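Local coordinates for putative uncharacterized protein (Campylobacter jejuni, PDB 5TPU) that is of uncertain function but belongs to the WxcM-like family of the cupin clan and binds thymidine-5'-diphosphate in this crystal, at residues 32-36 with 60-64; 69-75 with 101-107; 75-79 with 129-133. The protein carries 3 engineered substitutions. All coordinates share one frame; numbering follows the deposited sequence. Where two conformers were deposited one is given.

Interaction 1 of 3, residues 32-36 with 60-64; sequences EVPFE and LEQVL
Pro34 O and the carboxylate of Glu61 are joined by one water, which gives a hydrogen to each. The water lies 2.9 Å from Glu61 OE2 and 3.2 Å from Pro34 O. No direct hydrogen bond links 32-36 to 60-64, so this water is the polar part of the contact. The rest is made by the ring of Phe35. Phe35 CG sits between its own backbone N and carbonyl carbon (chi1 54°), and this turns the ring toward 60-64. Glu61 CB lies over the rim of one ring face, 3.6 Å from Phe35 CD2. The Glu61 chain runs alongside the ring the other way, with carboxylate and ring planes 60° apart. Further along, Phe35 CZ comes to 3.9 Å from Val63 N, which lies at the ring edge, near its plane. Val63 CG2 adds an apolar touch at 4.2 Å from Phe35 CE2. Glu61 O stands over one face of the Phe35 ring, and Val33 CG1 lies over the centre of the opposite face, 3.1 Å above the plane. The ring is thus sandwiched between Val33 of its own loop and the backbone leading into strand 62-68. The sheets are consistent with a cupin beta-sandwich. The loop, between strands 22-28 and 39-44, covers the start of the middle strand of the five-stranded sheet. There Phe35 also touches Tyr94 of strand 91-95, and Val33 touches Leu115 of strand 111-116.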
# COMPACT_ATOMS: atom_id res chain seq x y z
N GLU A 32 1.13 -11.11 8.33
CA GLU A 32 2.08 -10.03 8.67
C GLU A 32 1.35 -8.90 9.35
O GLU A 32 1.95 -8.15 10.11
CB GLU A 32 2.79 -9.48 7.43
CG GLU A 32 3.72 -10.48 6.77
CD GLU A 32 3.01 -11.51 5.90
OE1 GLU A 32 1.77 -11.47 5.73
OE2 GLU A 32 3.73 -12.36 5.35
N VAL A 33 0.06 -8.77 9.06
CA VAL A 33 -0.77 -7.71 9.57
C VAL A 33 -1.69 -8.43 10.54
O VAL A 33 -2.33 -9.37 10.11
CB VAL A 33 -1.61 -7.13 8.39
CG1 VAL A 33 -2.64 -6.12 8.86
CG2 VAL A 33 -0.72 -6.48 7.37
N PRO A 34 -1.78 -7.99 11.82
CA PRO A 34 -2.62 -8.67 12.83
C PRO A 34 -4.09 -8.34 12.72
O PRO A 34 -4.78 -8.28 13.71
CB PRO A 34 -2.10 -8.11 14.16
CG PRO A 34 -1.66 -6.73 13.82
CD PRO A 34 -1.11 -6.81 12.41
N PHE A 35 -4.56 -8.07 11.51
CA PHE A 35 -5.95 -7.80 11.28
C PHE A 35 -6.29 -8.07 9.81
O PHE A 35 -5.42 -8.44 9.01
CB PHE A 35 -6.31 -6.37 11.71
CG PHE A 35 -5.45 -5.29 11.08
CD1 PHE A 35 -5.67 -4.87 9.78
CD2 PHE A 35 -4.43 -4.69 11.79
CE1 PHE A 35 -4.88 -3.87 9.22
CE2 PHE A 35 -3.65 -3.67 11.25
CZ PHE A 35 -3.86 -3.27 9.96
N GLU A 36 -7.57 -7.90 9.51
CA GLU A 36 -8.10 -7.85 8.16
C GLU A 36 -8.08 -6.45 7.57
O GLU A 36 -8.69 -5.52 8.07
CB GLU A 36 -9.54 -8.40 8.11
CG GLU A 36 -9.54 -9.84 7.63
CD GLU A 36 -10.81 -10.61 7.91
OE1 GLU A 36 -11.91 -10.12 7.56
OE2 GLU A 36 -10.69 -11.73 8.45
N LEU A 60 -9.46 1.36 15.72
CA LEU A 60 -8.74 1.26 14.46
C LEU A 60 -7.30 0.84 14.70
O LEU A 60 -6.54 1.45 15.51
CB LEU A 60 -8.80 2.61 13.73
CG LEU A 60 -8.02 2.71 12.41
CD1 LEU A 60 -8.63 1.80 11.38
CD2 LEU A 60 -7.95 4.17 11.95
N GLU A 61 -6.93 -0.20 13.97
CA GLU A 61 -5.53 -0.61 13.86
C GLU A 61 -4.97 -0.30 12.49
O GLU A 61 -5.71 -0.37 11.49
CB GLU A 61 -5.45 -2.10 14.06
CG GLU A 61 -5.94 -2.53 15.45
CD GLU A 61 -5.95 -4.03 15.56
OE1 GLU A 61 -4.89 -4.67 15.80
OE2 GLU A 61 -7.03 -4.56 15.35
N GLN A 62 -3.67 -0.01 12.47
CA GLN A 62 -2.95 0.30 11.24
C GLN A 62 -1.55 -0.31 11.17
O GLN A 62 -0.89 -0.53 12.19
CB GLN A 62 -2.81 1.81 11.06
CG GLN A 62 -4.11 2.60 10.92
CD GLN A 62 -3.92 4.03 11.38
OE1 GLN A 62 -3.56 4.29 12.53
NE2 GLN A 62 -4.10 4.96 10.48
N VAL A 63 -1.05 -0.50 9.95
CA VAL A 63 0.38 -0.67 9.75
C VAL A 63 0.90 0.39 8.83
O VAL A 63 0.39 0.51 7.72
CB VAL A 63 0.70 -2.07 9.21
CG1 VAL A 63 2.15 -2.14 8.75
CG2 VAL A 63 0.39 -3.09 10.28
N LEU A 64 1.91 1.12 9.28
CA LEU A 64 2.53 2.24 8.53
C LEU A 64 3.83 1.80 7.89
O LEU A 64 4.69 1.28 8.61
CB LEU A 64 2.84 3.42 9.47
CG LEU A 64 1.69 4.40 9.77
CD1 LEU A 64 0.49 3.66 10.34
CD2 LEU A 64 2.15 5.47 10.73
O HOH W 1 -7.68 -7.30 14.64

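Interaction 2 of 3, residues 69-75 with 101-107; sequences GSCDIIL and REMKNFS
Asp72 and Lys104 form a hydrogen-bonded antiparallel pair. Lys104 N gives to Asp72 O at 2.8 Å, nearly along the C=O axis, and Asp72 N gives back to Lys104 O at 2.9 Å. Ile74 and Glu102 make the next such pair, with Ile74 N to Glu102 O at 2.8 Å. Ile73 with Met103 and Leu75 with Arg101 are the non-hydrogen-bonded pairs. Past the strand ends the pairing goes on in another form. Ser107 N bonds to Ser70 O at 2.7 Å, and the side-chain oxygen Ser107 OG accepts from Ser70 N. Asn105 ND2 reaches Asp72 OD2 at 2.9 Å on the anti side of the carboxylate, with amide and carboxylate planes 83° apart. On the face with Asp72, Ile74, Glu102 and Lys104, the extended chain of Lys104 crosses Ile74, and its NZ is 3.6 Å from Ile74 CD1. Ile73, Leu75, Arg101 and Met103 are on the other face. There Ile73 CG2 touches Met103 CG at 4.1 Å, the two side chains running alongside each other. Beyond the paired residues, Cys71 CB stands 3.7 Å above the centre of the Phe106 ring, a CH-pi contact. Cys71 SG lies over the same face, with chi1 76° placing it between the backbone N and the carbonyl carbon. In the four-stranded sheet, strand 71-76 lies between 99-104 and 81-86. The face with Ile73 and Met103 packs against strand 62-68 of the five-stranded sheet, where both touch Leu64, consistent with the beta-sandwich of the cupin clan.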
# COMPACT_ATOMS: atom_id res chain seq x y z
N GLY A 69 11.41 8.02 1.55
CA GLY A 69 11.77 9.06 2.46
C GLY A 69 11.56 8.74 3.92
O GLY A 69 11.57 7.60 4.32
N SER A 70 11.31 9.77 4.71
CA SER A 70 11.26 9.57 6.12
C SER A 70 10.29 10.48 6.84
O SER A 70 9.84 11.50 6.33
CB SER A 70 12.65 9.66 6.75
OG SER A 70 13.06 10.99 6.78
N CYS A 71 9.97 10.06 8.04
CA CYS A 71 9.20 10.86 8.99
C CYS A 71 9.40 10.36 10.42
O CYS A 71 9.97 9.31 10.62
CB CYS A 71 7.70 10.88 8.67
SG CYS A 71 6.87 9.35 9.14
N ASP A 72 8.95 11.16 11.37
CA ASP A 72 8.86 10.83 12.78
C ASP A 72 7.39 10.72 13.15
O ASP A 72 6.56 11.55 12.72
CB ASP A 72 9.49 11.95 13.64
CG ASP A 72 10.95 12.10 13.37
OD1 ASP A 72 11.59 11.07 13.05
OD2 ASP A 72 11.43 13.23 13.43
N ILE A 73 7.11 9.67 13.92
CA ILE A 73 5.82 9.42 14.53
C ILE A 73 6.05 9.46 16.01
O ILE A 73 6.85 8.67 16.54
CB ILE A 73 5.23 8.01 14.28
CG1 ILE A 73 5.84 7.35 13.05
CG2 ILE A 73 3.70 8.07 14.34
CD1 ILE A 73 4.88 6.92 11.96
N ILE A 74 5.35 10.37 16.67
CA ILE A 74 5.28 10.35 18.10
C ILE A 74 4.03 9.57 18.51
O ILE A 74 2.91 9.91 18.16
CB ILE A 74 5.26 11.77 18.64
CG1 ILE A 74 6.45 12.51 18.05
CG2 ILE A 74 5.29 11.74 20.16
CD1 ILE A 74 6.78 13.80 18.78
N LEU A 75 4.25 8.47 19.19
CA LEU A 75 3.16 7.67 19.71
C LEU A 75 2.96 7.98 21.19
O LEU A 75 3.93 8.32 21.89
CB LEU A 75 3.49 6.19 19.56
CG LEU A 75 3.67 5.59 18.16
CD1 LEU A 75 4.21 4.18 18.29
CD2 LEU A 75 2.34 5.53 17.44
N ARG A 101 -1.32 9.61 18.20
CA ARG A 101 -0.15 9.65 17.32
C ARG A 101 -0.12 10.92 16.56
O ARG A 101 -1.13 11.58 16.36
CB ARG A 101 -0.11 8.50 16.34
CG ARG A 101 -0.87 8.70 15.05
CD ARG A 101 -2.37 8.86 15.20
NE ARG A 101 -2.93 7.79 16.03
CZ ARG A 101 -3.25 6.57 15.59
NH1 ARG A 101 -3.04 6.20 14.33
NH2 ARG A 101 -3.80 5.71 16.41
N GLU A 102 1.09 11.29 16.20
CA GLU A 102 1.30 12.48 15.46
C GLU A 102 2.51 12.27 14.58
O GLU A 102 3.54 11.73 15.00
CB GLU A 102 1.32 13.68 16.40
CG GLU A 102 2.63 14.23 16.92
CD GLU A 102 2.64 15.74 16.79
OE1 GLU A 102 2.31 16.20 15.70
OE2 GLU A 102 2.95 16.46 17.76
N MET A 103 2.31 12.60 13.31
CA MET A 103 3.34 12.40 12.29
C MET A 103 3.92 13.73 11.83
O MET A 103 3.20 14.66 11.54
CB MET A 103 2.71 11.69 11.13
CG MET A 103 1.87 10.52 11.57
SD MET A 103 1.77 9.33 10.25
CE MET A 103 0.53 9.97 9.15
N LYS A 104 5.24 13.81 11.79
CA LYS A 104 5.92 15.05 11.55
C LYS A 104 7.25 14.81 10.87
O LYS A 104 7.62 13.68 10.62
CB LYS A 104 6.10 15.81 12.89
CG LYS A 104 7.09 15.17 13.85
CD LYS A 104 7.30 15.98 15.15
CE LYS A 104 8.48 15.39 15.90
NZ LYS A 104 8.86 16.18 17.10
N ASN A 105 7.96 15.91 10.59
CA ASN A 105 9.21 15.91 9.88
C ASN A 105 9.23 14.96 8.70
O ASN A 105 10.21 14.24 8.55
CB ASN A 105 10.34 15.51 10.83
CG ASN A 105 10.48 16.48 11.97
OD1 ASN A 105 10.48 17.69 11.75
ND2 ASN A 105 10.57 15.96 13.20
N PHE A 106 8.19 14.95 7.87
CA PHE A 106 8.24 14.19 6.61
C PHE A 106 9.35 14.79 5.77
O PHE A 106 9.40 16.00 5.63
CB PHE A 106 6.93 14.25 5.83
CG PHE A 106 5.85 13.43 6.44
CD1 PHE A 106 5.16 13.90 7.54
CD2 PHE A 106 5.57 12.18 5.96
CE1 PHE A 106 4.18 13.14 8.12
CE2 PHE A 106 4.54 11.43 6.50
CZ PHE A 106 3.86 11.89 7.60
N SER A 107 10.26 13.98 5.27
CA SER A 107 11.16 14.51 4.26
C SER A 107 10.32 14.94 3.04
O SER A 107 9.19 14.47 2.82
CB SER A 107 12.21 13.49 3.90
OG SER A 107 11.62 12.37 3.32
O HOH W 2 12.03 12.46 9.16

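Interaction 3 of 3, residues 75-79 with 129-133; sequences LNDGK and YDEFL
Asn76 sends its side chain from the end of strand 71-76 toward helix 129-135. With chi1 -170°, CB carries CG away from the backbone N and up to the Tyr129 hydroxyl, 3.4 Å from CG to OH. At the tip, Asn76 OD1 takes two hydrogen bonds. Gly78 N gives one at 2.7 Å, in the carbonyl plane. Tyr129 OH gives the other at 3.0 Å, from above that plane and not on a lone pair. Asn76 ND2 lies 3.2 Å from the same Tyr129 OH. Amide and ring planes stand 78° apart, and OD1 meets the tyrosine at its edge.

The bond from Gly78 N makes an Asx turn. A second one follows, in which Asp77 OD2 accepts from Lys79 N; OD2 also accepts from Asn80 N. The two turns shape the connection from strand 71-76 to strand 81-86.

Phe132 meets the turn obliquely, with CZ 3.6 Å from Asn76 O and CE2 3.7 Å from Gly78 N. Leu133 CD2 rests on Gly78, 3.7 Å from its O, while Leu133 CG covers one face of the Tyr129 ring near the rim. Tyr129 also meets Trp100 edge-to-face.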
# COMPACT_ATOMS: atom_id res chain seq x y z
N LEU A 75 4.25 8.47 19.19
CA LEU A 75 3.16 7.67 19.71
C LEU A 75 2.96 7.98 21.19
O LEU A 75 3.93 8.32 21.89
CB LEU A 75 3.49 6.19 19.56
CG LEU A 75 3.67 5.59 18.16
CD1 LEU A 75 4.21 4.18 18.29
CD2 LEU A 75 2.34 5.53 17.44
N ASN A 76 1.71 7.87 21.65
CA ASN A 76 1.33 8.16 23.02
C ASN A 76 0.20 7.22 23.49
O ASN A 76 -0.87 7.12 22.85
CB ASN A 76 0.90 9.62 23.14
CG ASN A 76 0.73 10.05 24.57
OD1 ASN A 76 0.01 9.44 25.35
ND2 ASN A 76 1.45 11.10 24.95
N ASP A 77 0.45 6.48 24.57
CA ASP A 77 -0.57 5.52 25.00
C ASP A 77 -1.39 6.03 26.16
O ASP A 77 -2.23 5.30 26.65
CB ASP A 77 0.00 4.15 25.29
CG ASP A 77 0.88 4.13 26.50
OD1 ASP A 77 1.33 3.00 26.79
OD2 ASP A 77 1.18 5.18 27.12
N GLY A 78 -1.21 7.29 26.53
CA GLY A 78 -1.93 7.91 27.65
C GLY A 78 -0.97 8.06 28.81
O GLY A 78 -1.16 8.91 29.67
N LYS A 79 0.07 7.24 28.79
CA LYS A 79 1.01 7.10 29.89
C LYS A 79 2.40 7.47 29.42
O LYS A 79 3.05 8.31 30.01
CB LYS A 79 0.99 5.65 30.39
CG LYS A 79 0.46 5.49 31.80
CD LYS A 79 -0.96 6.00 32.03
CE LYS A 79 -1.22 6.10 33.53
NZ LYS A 79 -2.67 6.13 33.88
N TYR A 129 -6.91 15.67 23.45
CA TYR A 129 -6.05 14.79 24.21
C TYR A 129 -6.72 14.34 25.51
O TYR A 129 -6.63 13.18 25.88
CB TYR A 129 -4.70 15.46 24.48
CG TYR A 129 -3.72 14.52 25.10
CD1 TYR A 129 -3.44 13.30 24.49
CD2 TYR A 129 -3.10 14.81 26.32
CE1 TYR A 129 -2.57 12.40 25.05
CE2 TYR A 129 -2.23 13.90 26.90
CZ TYR A 129 -1.97 12.70 26.26
OH TYR A 129 -1.11 11.77 26.80
N ASP A 130 -7.44 15.25 26.17
CA ASP A 130 -8.06 14.90 27.45
C ASP A 130 -9.19 13.92 27.22
O ASP A 130 -9.40 13.03 28.05
CB ASP A 130 -8.51 16.13 28.24
CG ASP A 130 -7.48 17.24 28.18
OD1 ASP A 130 -6.59 17.26 29.06
OD2 ASP A 130 -7.50 18.03 27.21
N GLU A 131 -9.88 14.03 26.09
CA GLU A 131 -10.88 13.05 25.77
C GLU A 131 -10.27 11.67 25.57
O GLU A 131 -10.86 10.65 25.95
CB GLU A 131 -11.67 13.47 24.53
CG GLU A 131 -12.85 12.56 24.28
CD GLU A 131 -13.56 12.83 22.96
OE1 GLU A 131 -14.02 11.84 22.38
OE2 GLU A 131 -13.69 13.98 22.51
N PHE A 132 -9.09 11.67 24.95
CA PHE A 132 -8.33 10.42 24.77
C PHE A 132 -8.02 9.79 26.13
O PHE A 132 -8.27 8.60 26.34
CB PHE A 132 -7.01 10.70 24.03
CG PHE A 132 -6.09 9.53 23.94
CD1 PHE A 132 -6.51 8.36 23.33
CD2 PHE A 132 -4.81 9.61 24.43
CE1 PHE A 132 -5.65 7.29 23.22
CE2 PHE A 132 -3.95 8.53 24.33
CZ PHE A 132 -4.36 7.37 23.71
N LEU A 133 -7.44 10.57 27.03
CA LEU A 133 -7.17 10.09 28.40
C LEU A 133 -8.44 9.54 29.04
O LEU A 133 -8.47 8.38 29.45
CB LEU A 133 -6.60 11.20 29.27
CG LEU A 133 -5.25 11.73 28.81
CD1 LEU A 133 -4.75 12.74 29.83
CD2 LEU A 133 -4.28 10.57 28.65

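Interaction 1 comes first from the N terminus. It closes the chain from the loop at 32-36 to the start of strand 62-68, spanning strands 39-44 and 55-57. Interaction 2 opens after it, in series, and pairs strand 71-76 with strand 99-104. Interaction 3 starts at the far end of the same strand, shares Leu75 and runs on to helix 129-135, so interactions 2 and 3 cross in sequence. Interactions 1 and 2 touch through Gln62 OE1 and Arg101 NH1, a probable hydrogen bond, and through Leu64 against Ile73 and Met103. Together they join the two larger sheets, and interaction 3 ties the C-terminal helix to the four-stranded one.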